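Local coordinates for protein polyketide synthase PksJ (Bacillus subtilis subsp. subtilis, PDB 4J1Q) that reduces keto groups stereoselectively with NADPH, at both the alpha and the beta position of polyketide intermediates, as a ketoreductase domain of the bacillaene assembly line, at residues S337-C342 with Q429-E434; I379-P384 with K417-G422; L26-E31 with K182-M187. One frame throughout, in Å; residues are numbered along the deposited sequence.

In the fold
From the N terminus, strand 22-31 runs out first and meets strand 178-186 only after some 150 residues, so contact 3 closes a long loop before either of the others opens. Contact 1 then joins the end of strand 332-338 and the short helix after it to strand 429-435, closing a second loop of 86 residues. Contact 2 is nested inside that loop: strand 377-383, which lies between the two strands of contact 1, packs against helix 412-425. Contacts 1 and 2 share backbone bonds and both reach the NADPH. Contact 3 touches contact 1 where Leu26 N meets Phe431 O, tying the N-terminal strand to the edge of the Rossmann-type strands.

Contact 1. Residues S337-C342 with Q429-E434; sequences SSVSGC and QVFVME. With NDP (NADPH dihydro-nicotinamide-adenine-dinucleotide phosphate), chain B.
Cys342 and Phe431 meet sulfur to ring: SG lies in the plane of the phenyl group, at its edge by CD1 and CE1, 4.2 Å from the ring centroid and 81° off the ring normal. This is a sulfur-aromatic contact of the edge type. SG reaches it because chi1 of 49° sets the sulfur between the backbone N and the carbonyl carbon, on the side facing strand 429-435. Over one face of the same ring stands CG2 of Val339, modelled so close that the exact spacing is doubtful. The Phe431 ring comes forward because CG is anti to the backbone N, and it also meets the indole of Trp184.

Behind these side chains, the turn from strand into helix is set by Ser338, the N-cap: its OG accepts from Ser340 N at 2.8 Å in a fairly straight bond (160°). Just before the turn the chain borders the cofactor, with Ser337 O 3.4 Å from C6N of the nicotinamide and Ser338 CB 3.8 Å from the same carbon. A second shell bridges the two segments through the strand between them, since Asn382 gives an ND2 bond to Ser338 O and takes one at OD1 from Gln429 NE2.

No hydrogen bond passes directly between the segments. Direct cohesion is therefore sulfur, methyl and ring packing, while the polar link runs through Asn382 on the intervening strand, next to backbone that borders the nicotinamide.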
loop_
_atom_site.group_PDB
_atom_site.type_symbol
_atom_site.label_atom_id
_atom_site.label_comp_id
_atom_site.label_asym_id
_atom_site.label_seq_id
_atom_site.Cartn_x
_atom_site.Cartn_y
_atom_site.Cartn_z
ATOM N N SER A 337 -5.806 -1.155 1.186
ATOM C CA SER A 337 -4.741 -1.344 0.200
ATOM C C SER A 337 -5.125 -2.550 -0.653
ATOM O O SER A 337 -6.249 -3.033 -0.579
ATOM C CB SER A 337 -3.404 -1.582 0.939
ATOM O OG SER A 337 -2.354 -1.943 0.054
ATOM N N SER A 338 -4.170 -3.110 -1.385
ATOM C CA SER A 338 -4.515 -4.114 -2.366
ATOM C C SER A 338 -3.464 -5.202 -2.407
ATOM O O SER A 338 -2.272 -4.963 -2.127
ATOM C CB SER A 338 -4.627 -3.481 -3.758
ATOM O OG SER A 338 -4.491 -4.475 -4.756
ATOM N N VAL A 339 -3.884 -6.385 -2.838
ATOM C CA VAL A 339 -2.932 -7.439 -3.153
ATOM C C VAL A 339 -1.852 -7.006 -4.183
ATOM O O VAL A 339 -0.727 -7.469 -4.142
ATOM C CB VAL A 339 -3.683 -8.723 -3.561
ATOM C CG1 VAL A 339 -3.071 -9.354 -4.793
ATOM C CG2 VAL A 339 -3.703 -9.703 -2.388
ATOM N N SER A 340 -2.172 -6.026 -5.019
ATOM C CA SER A 340 -1.193 -5.476 -5.971
ATOM C C SER A 340 0.010 -4.839 -5.276
ATOM O O SER A 340 1.136 -4.958 -5.749
ATOM C CB SER A 340 -1.858 -4.440 -6.875
ATOM O OG SER A 340 -3.099 -4.961 -7.339
ATOM N N GLY A 341 -0.245 -4.112 -4.190
ATOM C CA GLY A 341 0.817 -3.473 -3.433
ATOM C C GLY A 341 1.936 -4.417 -2.998
ATOM O O GLY A 341 3.115 -4.044 -3.057
ATOM N N CYS A 342 1.598 -5.674 -2.700
ATOM C CA CYS A 342 2.595 -6.614 -2.163
ATOM C C CYS A 342 3.014 -7.729 -3.125
ATOM O O CYS A 342 3.951 -8.456 -2.850
ATOM C CB CYS A 342 2.119 -7.187 -0.817
ATOM S SG CYS A 342 0.426 -7.820 -0.833
ATOM N N GLN A 429 -0.292 -4.811 8.949
ATOM C CA GLN A 429 -0.525 -5.237 7.587
ATOM C C GLN A 429 -1.070 -6.644 7.546
ATOM O O GLN A 429 -0.439 -7.587 8.043
ATOM C CB GLN A 429 0.781 -5.161 6.781
ATOM C CG GLN A 429 0.597 -4.830 5.317
ATOM C CD GLN A 429 1.890 -5.001 4.541
ATOM O OE1 GLN A 429 2.962 -4.612 5.011
ATOM N NE2 GLN A 429 1.805 -5.626 3.376
ATOM N N VAL A 430 -2.188 -6.797 6.856
ATOM C CA VAL A 430 -2.835 -8.082 6.726
ATOM C C VAL A 430 -3.110 -8.292 5.246
ATOM O O VAL A 430 -3.722 -7.459 4.590
ATOM C CB VAL A 430 -4.179 -8.084 7.498
ATOM C CG1 VAL A 430 -5.040 -9.276 7.084
ATOM C CG2 VAL A 430 -3.930 -8.118 9.004
ATOM N N PHE A 431 -2.644 -9.398 4.719
ATOM C CA PHE A 431 -2.830 -9.703 3.316
ATOM C C PHE A 431 -3.933 -10.747 3.190
ATOM O O PHE A 431 -3.818 -11.832 3.728
ATOM C CB PHE A 431 -1.523 -10.228 2.734
ATOM C CG PHE A 431 -1.644 -10.800 1.362
ATOM C CD1 PHE A 431 -0.931 -10.266 0.331
ATOM C CD2 PHE A 431 -2.398 -11.929 1.121
ATOM C CE1 PHE A 431 -0.983 -10.822 -0.932
ATOM C CE2 PHE A 431 -2.512 -12.452 -0.152
ATOM C CZ PHE A 431 -1.796 -11.893 -1.184
ATOM N N VAL A 432 -5.000 -10.410 2.501
ATOM C CA VAL A 432 -6.139 -11.302 2.435
ATOM C C VAL A 432 -6.310 -11.834 1.027
ATOM O O VAL A 432 -6.263 -11.093 0.053
ATOM C CB VAL A 432 -7.427 -10.600 2.848
ATOM C CG1 VAL A 432 -8.609 -11.578 2.794
ATOM C CG2 VAL A 432 -7.266 -10.002 4.235
ATOM N N MET A 433 -6.502 -13.138 0.939
ATOM C CA MET A 433 -6.631 -13.817 -0.329
ATOM C C MET A 433 -7.825 -14.745 -0.213
ATOM O O MET A 433 -8.006 -15.388 0.808
ATOM C CB MET A 433 -5.405 -14.672 -0.532
ATOM C CG MET A 433 -4.726 -14.489 -1.855
ATOM S SD MET A 433 -3.054 -15.163 -1.724
ATOM C CE MET A 433 -2.301 -14.513 -3.221
ATOM N N GLU A 434 -8.635 -14.855 -1.257
ATOM C CA GLU A 434 -9.679 -15.893 -1.284
ATOM C C GLU A 434 -9.581 -16.720 -2.553
ATOM O O GLU A 434 -9.501 -16.178 -3.638
ATOM C CB GLU A 434 -11.083 -15.277 -1.195
ATOM C CG GLU A 434 -11.635 -15.146 0.216
ATOM C CD GLU A 434 -12.868 -15.994 0.458
ATOM O OE1 GLU A 434 -13.980 -15.577 0.070
ATOM O OE2 GLU A 434 -12.719 -17.062 1.074
HETATM P PA NDP B . -14.114 2.436 -6.328
HETATM O O1A NDP B . -13.360 3.105 -7.484
HETATM O O2A NDP B . -15.539 1.986 -6.417
HETATM O O5B NDP B . -13.937 3.337 -5.022
HETATM C C5B NDP B . -12.918 4.339 -4.954
HETATM C C4B NDP B . -13.628 5.617 -4.540
HETATM O O4B NDP B . -12.639 6.603 -4.236
HETATM C C3B NDP B . -14.415 6.184 -5.712
HETATM O O3B NDP B . -15.778 6.273 -5.211
HETATM C C2B NDP B . -13.829 7.572 -5.960
HETATM O O2B NDP B . -14.895 8.565 -6.072
HETATM C C1B NDP B . -13.071 7.884 -4.683
HETATM N N9A NDP B . -11.882 8.714 -5.040
HETATM C C8A NDP B . -11.001 8.504 -6.082
HETATM N N7A NDP B . -10.045 9.510 -6.036
HETATM C C5A NDP B . -10.310 10.312 -4.912
HETATM C C6A NDP B . -9.711 11.446 -4.367
HETATM N N6A NDP B . -8.622 12.049 -4.945
HETATM N N1A NDP B . -10.238 12.003 -3.240
HETATM C C2A NDP B . -11.355 11.486 -2.669
HETATM N N3A NDP B . -11.972 10.414 -3.209
HETATM C C4A NDP B . -11.450 9.781 -4.306
HETATM O O3 NDP B . -13.206 1.188 -5.859
HETATM P PN NDP B . -13.631 0.278 -4.613
HETATM O O1N NDP B . -13.791 -1.106 -5.237
HETATM O O2N NDP B . -14.674 0.967 -3.753
HETATM O O5D NDP B . -12.259 0.260 -3.761
HETATM C C5D NDP B . -12.149 0.807 -2.439
HETATM C C4D NDP B . -10.654 0.794 -2.048
HETATM O O4D NDP B . -10.239 -0.572 -1.829
HETATM C C3D NDP B . -9.778 1.331 -3.189
HETATM O O3D NDP B . -8.730 2.182 -2.668
HETATM C C2D NDP B . -9.222 0.093 -3.824
HETATM O O2D NDP B . -7.917 0.378 -4.335
HETATM C C1D NDP B . -9.194 -0.952 -2.699
HETATM N N1N NDP B . -9.411 -2.308 -3.220
HETATM C C2N NDP B . -10.593 -2.673 -3.795
HETATM C C3N NDP B . -10.777 -3.962 -4.346
HETATM C C7N NDP B . -12.120 -4.349 -4.969
HETATM O O7N NDP B . -12.362 -5.551 -5.143
HETATM N N7N NDP B . -12.979 -3.399 -5.407
HETATM C C4N NDP B . -9.695 -4.881 -4.360
HETATM C C5N NDP B . -8.476 -4.465 -3.788
HETATM C C6N NDP B . -8.370 -3.164 -3.236
HETATM P P2B NDP B . -14.698 9.932 -6.922
HETATM O O1X NDP B . -14.168 9.410 -8.276
HETATM O O2X NDP B . -16.118 10.477 -6.848
HETATM O O3X NDP B . -13.677 10.766 -6.175
#

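Contact 2. Residues I379-P384 with K417-G422; sequences ISFNWP and KAFYQG. With NDP (NADPH dihydro-nicotinamide-adenine-dinucleotide phosphate), chain B.
Phe381 drives its ring into the backbone of helix 412-425, and the fit there is close. CZ of Phe381 lies 3.4 Å from Phe419 O, and its CE2 is 3.8 Å from Gly422 CA, a residue with no side chain to hold the ring off. Ala418 O sits at the ring edge, near its plane. CG of Phe381 is anti to its own carbonyl carbon (chi1 -75°), which sends the ring straight out from the strand toward the helix. Its neighbour Phe419 keeps nearly the same tilt, with planes 28° apart, but the two rings are slid past one another, centroids 5.6 Å apart, so they barely overlap.

Trp383 extends the packing toward the start of the helical segment with the rim of its indole: CH2 is 3.9 Å from Phe419 CB, and CZ3 points at the methyl of Ala418. Phe381 CB lies over one face of that indole.

This is the layering of a Rossmann fold, a helix packed on a parallel sheet and running roughly antiparallel to the strand beneath it. The strand and helix segments run at 148° to each other with axes 10.2 Å apart, and helix 412-425 leads on to strand 429-435, the parallel neighbour of 377-383, as expected for a beta-alpha-beta crossover. At the strand's C-terminal end the backbone meets the cofactor: Pro384 O is 3.1 Å from the nicotinamide C4N, the carbon that carries the hydride in NADPH.

Contact thins toward the Gly422 end, where Ile379 gives CD1 alone, 3.6 Å from Gly422 O. On the helix's outer side, Tyr420 points away from the strand and is held instead by Trp199, whose NE1 bonds its OH, while Lys417 stretches out exposed to solvent.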
loop_
_atom_site.group_PDB
_atom_site.type_symbol
_atom_site.label_atom_id
_atom_site.label_comp_id
_atom_site.label_asym_id
_atom_site.label_seq_id
_atom_site.Cartn_x
_atom_site.Cartn_y
_atom_site.Cartn_z
ATOM N N ILE A 379 -4.039 -0.198 10.656
ATOM C CA ILE A 379 -3.937 -1.422 9.879
ATOM C C ILE A 379 -4.055 -1.093 8.406
ATOM O O ILE A 379 -4.887 -0.277 8.019
ATOM C CB ILE A 379 -5.061 -2.410 10.250
ATOM C CG1 ILE A 379 -5.030 -2.688 11.745
ATOM C CG2 ILE A 379 -4.917 -3.711 9.474
ATOM C CD1 ILE A 379 -6.225 -3.475 12.244
ATOM N N SER A 380 -3.274 -1.779 7.581
ATOM C CA SER A 380 -3.462 -1.754 6.138
ATOM C C SER A 380 -3.856 -3.158 5.671
ATOM O O SER A 380 -3.211 -4.147 6.053
ATOM C CB SER A 380 -2.174 -1.293 5.449
ATOM O OG SER A 380 -2.331 -1.116 4.026
ATOM N N PHE A 381 -4.956 -3.263 4.924
ATOM C CA PHE A 381 -5.401 -4.567 4.436
ATOM C C PHE A 381 -4.991 -4.685 2.975
ATOM O O PHE A 381 -5.385 -3.849 2.144
ATOM C CB PHE A 381 -6.937 -4.723 4.556
ATOM C CG PHE A 381 -7.435 -4.957 5.969
ATOM C CD1 PHE A 381 -7.639 -3.895 6.843
ATOM C CD2 PHE A 381 -7.765 -6.225 6.391
ATOM C CE1 PHE A 381 -8.135 -4.105 8.129
ATOM C CE2 PHE A 381 -8.256 -6.449 7.678
ATOM C CZ PHE A 381 -8.449 -5.385 8.544
ATOM N N ASN A 382 -4.258 -5.742 2.637
ATOM C CA ASN A 382 -4.112 -6.081 1.234
ATOM C C ASN A 382 -5.251 -6.952 0.720
ATOM O O ASN A 382 -5.254 -8.188 0.929
ATOM C CB ASN A 382 -2.770 -6.750 0.970
ATOM C CG ASN A 382 -1.615 -5.889 1.385
ATOM O OD1 ASN A 382 -1.132 -5.974 2.530
ATOM N ND2 ASN A 382 -1.133 -5.077 0.455
ATOM N N TRP A 383 -6.250 -6.292 0.127
ATOM C CA TRP A 383 -7.475 -6.961 -0.307
ATOM C C TRP A 383 -7.265 -7.603 -1.635
ATOM O O TRP A 383 -6.650 -7.000 -2.540
ATOM C CB TRP A 383 -8.608 -5.963 -0.465
ATOM C CG TRP A 383 -9.160 -5.391 0.815
ATOM C CD1 TRP A 383 -9.411 -4.054 1.086
ATOM C CD2 TRP A 383 -9.680 -6.132 1.986
ATOM N NE1 TRP A 383 -9.976 -3.904 2.331
ATOM C CE2 TRP A 383 -10.170 -5.116 2.923
ATOM C CE3 TRP A 383 -9.773 -7.473 2.337
ATOM C CZ2 TRP A 383 -10.763 -5.454 4.134
ATOM C CZ3 TRP A 383 -10.316 -7.801 3.584
ATOM C CH2 TRP A 383 -10.819 -6.813 4.460
ATOM N N PRO A 384 -7.871 -8.781 -1.824
ATOM C CA PRO A 384 -7.987 -9.303 -3.165
ATOM C C PRO A 384 -9.177 -8.668 -3.892
ATOM O O PRO A 384 -9.868 -7.791 -3.339
ATOM C CB PRO A 384 -8.253 -10.775 -2.916
ATOM C CG PRO A 384 -9.118 -10.767 -1.682
ATOM C CD PRO A 384 -8.569 -9.633 -0.838
ATOM N N LYS A 417 -15.641 -10.715 7.513
ATOM C CA LYS A 417 -15.050 -11.577 8.514
ATOM C C LYS A 417 -13.551 -11.340 8.619
ATOM O O LYS A 417 -13.023 -11.116 9.705
ATOM C CB LYS A 417 -15.366 -13.049 8.237
ATOM C CG LYS A 417 -16.846 -13.385 8.377
ATOM C CD LYS A 417 -17.134 -14.858 8.111
ATOM C CE LYS A 417 -18.627 -15.093 7.864
ATOM N NZ LYS A 417 -18.997 -16.537 7.941
ATOM N N ALA A 418 -12.882 -11.298 7.472
ATOM C CA ALA A 418 -11.449 -11.018 7.430
ATOM C C ALA A 418 -11.148 -9.626 7.988
ATOM O O ALA A 418 -10.203 -9.426 8.733
ATOM C CB ALA A 418 -10.950 -11.126 6.007
ATOM N N PHE A 419 -12.023 -8.687 7.690
ATOM C CA PHE A 419 -11.885 -7.351 8.219
ATOM C C PHE A 419 -11.885 -7.348 9.736
ATOM O O PHE A 419 -11.019 -6.730 10.341
ATOM C CB PHE A 419 -12.984 -6.460 7.682
ATOM C CG PHE A 419 -13.012 -5.090 8.304
ATOM C CD1 PHE A 419 -12.166 -4.079 7.859
ATOM C CD2 PHE A 419 -13.980 -4.777 9.273
ATOM C CE1 PHE A 419 -12.234 -2.806 8.405
ATOM C CE2 PHE A 419 -14.072 -3.503 9.806
ATOM C CZ PHE A 419 -13.237 -2.497 9.339
ATOM N N TYR A 420 -12.854 -8.039 10.345
ATOM C CA TYR A 420 -12.933 -8.134 11.800
ATOM C C TYR A 420 -11.764 -8.929 12.396
ATOM O O TYR A 420 -11.137 -8.503 13.368
ATOM C CB TYR A 420 -14.290 -8.722 12.251
ATOM C CG TYR A 420 -15.440 -7.740 12.107
ATOM C CD1 TYR A 420 -15.368 -6.486 12.698
ATOM C CD2 TYR A 420 -16.544 -8.023 11.308
ATOM C CE1 TYR A 420 -16.357 -5.536 12.509
ATOM C CE2 TYR A 420 -17.556 -7.086 11.120
ATOM C CZ TYR A 420 -17.460 -5.844 11.733
ATOM O OH TYR A 420 -18.472 -4.909 11.601
ATOM N N GLN A 421 -11.433 -10.053 11.771
ATOM C CA GLN A 421 -10.286 -10.835 12.206
ATOM C C GLN A 421 -8.983 -10.028 12.136
ATOM O O GLN A 421 -8.072 -10.244 12.941
ATOM C CB GLN A 421 -10.136 -12.072 11.334
ATOM C CG GLN A 421 -11.182 -13.141 11.548
ATOM C CD GLN A 421 -10.936 -14.346 10.666
ATOM O OE1 GLN A 421 -9.800 -14.622 10.277
ATOM N NE2 GLN A 421 -12.001 -15.060 10.331
ATOM N N GLY A 422 -8.881 -9.133 11.152
ATOM C CA GLY A 422 -7.659 -8.356 10.962
ATOM C C GLY A 422 -7.476 -7.351 12.075
ATOM O O GLY A 422 -6.371 -7.087 12.502
HETATM P PA NDP B . -14.114 2.436 -6.328
HETATM O O1A NDP B . -13.360 3.105 -7.484
HETATM O O2A NDP B . -15.539 1.986 -6.417
HETATM O O5B NDP B . -13.937 3.337 -5.022
HETATM C C5B NDP B . -12.918 4.339 -4.954
HETATM C C4B NDP B . -13.628 5.617 -4.540
HETATM O O4B NDP B . -12.639 6.603 -4.236
HETATM C C3B NDP B . -14.415 6.184 -5.712
HETATM O O3B NDP B . -15.778 6.273 -5.211
HETATM C C2B NDP B . -13.829 7.572 -5.960
HETATM O O2B NDP B . -14.895 8.565 -6.072
HETATM C C1B NDP B . -13.071 7.884 -4.683
HETATM N N9A NDP B . -11.882 8.714 -5.040
HETATM C C8A NDP B . -11.001 8.504 -6.082
HETATM N N7A NDP B . -10.045 9.510 -6.036
HETATM C C5A NDP B . -10.310 10.312 -4.912
HETATM C C6A NDP B . -9.711 11.446 -4.367
HETATM N N6A NDP B . -8.622 12.049 -4.945
HETATM N N1A NDP B . -10.238 12.003 -3.240
HETATM C C2A NDP B . -11.355 11.486 -2.669
HETATM N N3A NDP B . -11.972 10.414 -3.209
HETATM C C4A NDP B . -11.450 9.781 -4.306
HETATM O O3 NDP B . -13.206 1.188 -5.859
HETATM P PN NDP B . -13.631 0.278 -4.613
HETATM O O1N NDP B . -13.791 -1.106 -5.237
HETATM O O2N NDP B . -14.674 0.967 -3.753
HETATM O O5D NDP B . -12.259 0.260 -3.761
HETATM C C5D NDP B . -12.149 0.807 -2.439
HETATM C C4D NDP B . -10.654 0.794 -2.048
HETATM O O4D NDP B . -10.239 -0.572 -1.829
HETATM C C3D NDP B . -9.778 1.331 -3.189
HETATM O O3D NDP B . -8.730 2.182 -2.668
HETATM C C2D NDP B . -9.222 0.093 -3.824
HETATM O O2D NDP B . -7.917 0.378 -4.335
HETATM C C1D NDP B . -9.194 -0.952 -2.699
HETATM N N1N NDP B . -9.411 -2.308 -3.220
HETATM C C2N NDP B . -10.593 -2.673 -3.795
HETATM C C3N NDP B . -10.777 -3.962 -4.346
HETATM C C7N NDP B . -12.120 -4.349 -4.969
HETATM O O7N NDP B . -12.362 -5.551 -5.143
HETATM N N7N NDP B . -12.979 -3.399 -5.407
HETATM C C4N NDP B . -9.695 -4.881 -4.360
HETATM C C5N NDP B . -8.476 -4.465 -3.788
HETATM C C6N NDP B . -8.370 -3.164 -3.236
HETATM P P2B NDP B . -14.698 9.932 -6.922
HETATM O O1X NDP B . -14.168 9.410 -8.276
HETATM O O2X NDP B . -16.118 10.477 -6.848
HETATM O O3X NDP B . -13.677 10.766 -6.175
#

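Contact 3. Residues L26-E31 with K182-M187; sequences LEPVWE and KGWREM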
loop_
_atom_site.group_PDB
_atom_site.type_symbol
_atom_site.label_atom_id
_atom_site.label_comp_id
_atom_site.label_asym_id
_atom_site.label_seq_id
_atom_site.Cartn_x
_atom_site.Cartn_y
_atom_site.Cartn_z
ATOM N N LEU A 26 -2.601 -13.820 5.497
ATOM C CA LEU A 26 -1.141 -13.791 5.675
ATOM C C LEU A 26 -0.583 -12.525 6.338
ATOM O O LEU A 26 -1.154 -11.442 6.280
ATOM C CB LEU A 26 -0.427 -13.983 4.337
ATOM C CG LEU A 26 -0.732 -15.257 3.568
ATOM C CD1 LEU A 26 -0.022 -15.222 2.218
ATOM C CD2 LEU A 26 -0.330 -16.457 4.412
ATOM N N GLU A 27 0.644 -12.613 6.788
ATOM C CA GLU A 27 1.162 -11.525 7.557
ATOM C C GLU A 27 2.665 -11.430 7.338
ATOM O O GLU A 27 3.324 -12.456 7.288
ATOM C CB GLU A 27 0.777 -11.757 9.003
ATOM C CG GLU A 27 1.143 -10.631 9.932
ATOM C CD GLU A 27 2.564 -10.765 10.405
ATOM O OE1 GLU A 27 3.056 -11.916 10.396
ATOM O OE2 GLU A 27 3.182 -9.728 10.755
ATOM N N PRO A 28 3.176 -10.236 6.965
ATOM C CA PRO A 28 4.577 -10.124 6.461
ATOM C C PRO A 28 5.609 -10.362 7.573
ATOM O O PRO A 28 5.385 -9.929 8.689
ATOM C CB PRO A 28 4.662 -8.660 6.013
ATOM C CG PRO A 28 3.683 -7.952 6.897
ATOM C CD PRO A 28 2.521 -8.913 7.028
ATOM N N VAL A 29 6.728 -11.023 7.272
ATOM C CA VAL A 29 7.748 -11.304 8.296
ATOM C C VAL A 29 9.172 -11.069 7.776
ATOM O O VAL A 29 9.488 -11.379 6.630
ATOM C CB VAL A 29 7.620 -12.731 8.868
ATOM C CG1 VAL A 29 8.517 -12.890 10.082
ATOM C CG2 VAL A 29 6.179 -13.011 9.269
ATOM N N TRP A 30 10.007 -10.462 8.606
ATOM C CA TRP A 30 11.437 -10.477 8.392
ATOM C C TRP A 30 12.053 -11.729 8.923
ATOM O O TRP A 30 12.062 -11.953 10.135
ATOM C CB TRP A 30 12.051 -9.283 9.070
ATOM C CG TRP A 30 11.625 -7.994 8.432
ATOM C CD1 TRP A 30 10.810 -7.009 8.968
ATOM C CD2 TRP A 30 11.952 -7.525 7.071
ATOM N NE1 TRP A 30 10.689 -5.965 8.094
ATOM C CE2 TRP A 30 11.326 -6.222 6.933
ATOM C CE3 TRP A 30 12.704 -8.028 6.020
ATOM C CZ2 TRP A 30 11.424 -5.488 5.773
ATOM C CZ3 TRP A 30 12.830 -7.265 4.868
ATOM C CH2 TRP A 30 12.212 -6.021 4.747
ATOM N N GLU A 31 12.550 -12.570 8.016
ATOM C CA GLU A 31 13.168 -13.847 8.388
ATOM C C GLU A 31 14.644 -13.884 8.029
ATOM O O GLU A 31 15.077 -13.216 7.093
ATOM C CB GLU A 31 12.471 -14.997 7.666
ATOM C CG GLU A 31 11.025 -15.217 8.078
ATOM C CD GLU A 31 10.243 -15.972 7.032
ATOM O OE1 GLU A 31 10.546 -15.813 5.820
ATOM O OE2 GLU A 31 9.315 -16.713 7.437
ATOM N N LYS A 182 12.092 -10.360 3.458
ATOM C CA LYS A 182 10.645 -10.376 3.740
ATOM C C LYS A 182 9.962 -11.577 3.089
ATOM O O LYS A 182 10.294 -11.954 1.964
ATOM C CB LYS A 182 9.986 -9.081 3.258
ATOM C CG LYS A 182 8.758 -8.656 4.052
ATOM C CD LYS A 182 8.038 -7.510 3.347
ATOM C CE LYS A 182 8.413 -6.143 3.918
ATOM N NZ LYS A 182 7.789 -5.965 5.262
ATOM N N GLY A 183 9.061 -12.206 3.832
ATOM C CA GLY A 183 8.259 -13.319 3.348
ATOM C C GLY A 183 6.931 -13.310 4.116
ATOM O O GLY A 183 6.632 -12.352 4.818
ATOM N N TRP A 184 6.190 -14.411 4.062
ATOM C CA TRP A 184 4.800 -14.427 4.496
ATOM C C TRP A 184 4.546 -15.521 5.492
ATOM O O TRP A 184 4.520 -16.697 5.126
ATOM C CB TRP A 184 3.876 -14.609 3.298
ATOM C CG TRP A 184 3.809 -13.406 2.400
ATOM C CD1 TRP A 184 4.307 -13.274 1.098
ATOM C CD2 TRP A 184 3.201 -12.107 2.710
ATOM N NE1 TRP A 184 4.049 -12.015 0.604
ATOM C CE2 TRP A 184 3.408 -11.260 1.527
ATOM C CE3 TRP A 184 2.540 -11.577 3.812
ATOM C CZ2 TRP A 184 2.939 -9.954 1.471
ATOM C CZ3 TRP A 184 2.084 -10.262 3.754
ATOM C CH2 TRP A 184 2.266 -9.472 2.607
ATOM N N ARG A 185 4.338 -15.142 6.755
ATOM C CA ARG A 185 3.847 -16.070 7.775
ATOM C C ARG A 185 2.326 -16.090 7.843
ATOM O O ARG A 185 1.672 -15.041 8.000
ATOM C CB ARG A 185 4.443 -15.762 9.156
ATOM C CG ARG A 185 4.198 -16.857 10.196
ATOM C CD ARG A 185 5.309 -16.940 11.248
ATOM N NE ARG A 185 5.424 -15.719 12.053
ATOM C CZ ARG A 185 4.598 -15.378 13.045
ATOM N NH1 ARG A 185 3.591 -16.172 13.383
ATOM N NH2 ARG A 185 4.767 -14.230 13.691
ATOM N N GLU A 186 1.766 -17.290 7.732
ATOM C CA GLU A 186 0.331 -17.492 7.867
ATOM C C GLU A 186 -0.208 -17.083 9.239
ATOM O O GLU A 186 0.477 -17.180 10.248
ATOM C CB GLU A 186 -0.054 -18.937 7.546
ATOM C CG GLU A 186 -1.545 -19.152 7.369
ATOM C CD GLU A 186 -1.924 -20.612 7.196
ATOM O OE1 GLU A 186 -3.124 -20.906 6.992
ATOM O OE2 GLU A 186 -1.017 -21.470 7.241
ATOM N N MET A 187 -1.420 -16.549 9.240
ATOM C CA MET A 187 -2.131 -16.240 10.472
ATOM C C MET A 187 -3.268 -17.243 10.654
ATOM O O MET A 187 -3.894 -17.664 9.677
ATOM C CB MET A 187 -2.690 -14.818 10.415
ATOM C CG MET A 187 -1.879 -13.878 9.538
ATOM S SD MET A 187 -2.576 -12.212 9.401
ATOM C CE MET A 187 -2.309 -11.598 11.057
#
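Glu27 and Val29 pair with Arg185 and Gly183 as the hydrogen-bonded pairs of an antiparallel ladder, alternating with the non-hydrogen-bonded pairs Leu26-Glu186, Pro28-Trp184 and Trp30-Lys182, and its bonds are straighter at Val29-Gly183 (Val29 N to Gly183 O 2.8 Å, Gly183 N to Val29 O 2.9 Å) than at the next pair, where Arg185 N gives a bent bond to Glu27 O and the return bond from Glu27 N to Arg185 O is weak (126°).

The face bearing Leu26, Pro28 and Trp30 is the more apolar one. The benzo part of the Trp184 indole comes across the opposite strand: CZ3 is 3.6 Å from Pro28 CD, CE3 is 3.9 Å from Leu26 CB, and Glu27 CA lies at the indole edge, in plane. Further along, Lys182 lies over one face of Trp30 in a CH-pi contact, its CB 4.1 Å from the centroid of the six-membered ring. A bend at chi3 (-97°) keeps the chain close to the indole, bringing CE near CZ2.

On the other face, Val29 CG2 packs against Arg185 CB. Glu27 CB meets Met187 SD at 3.4 Å, and its carboxylate bends back so that OE1 lies well out of the guanidinium plane, 4.4 Å from Arg185 NH2, beyond a salt bridge. Glu27 OE2 has a long, weak ion pair with Lys427.

Strand 429-435 flanks strand 22-31 on its other side, through a backbone bond between Leu26 and Phe431, so the ladder links the strands that come earlier in the chain to the Rossmann-type part. Charge probably contributes only a diffuse attraction at this partly exposed surface, and the strands are joined by their backbone ladder, by the Lys182 chain lying on Trp30 and by Leu26 and Pro28 packing against Trp184.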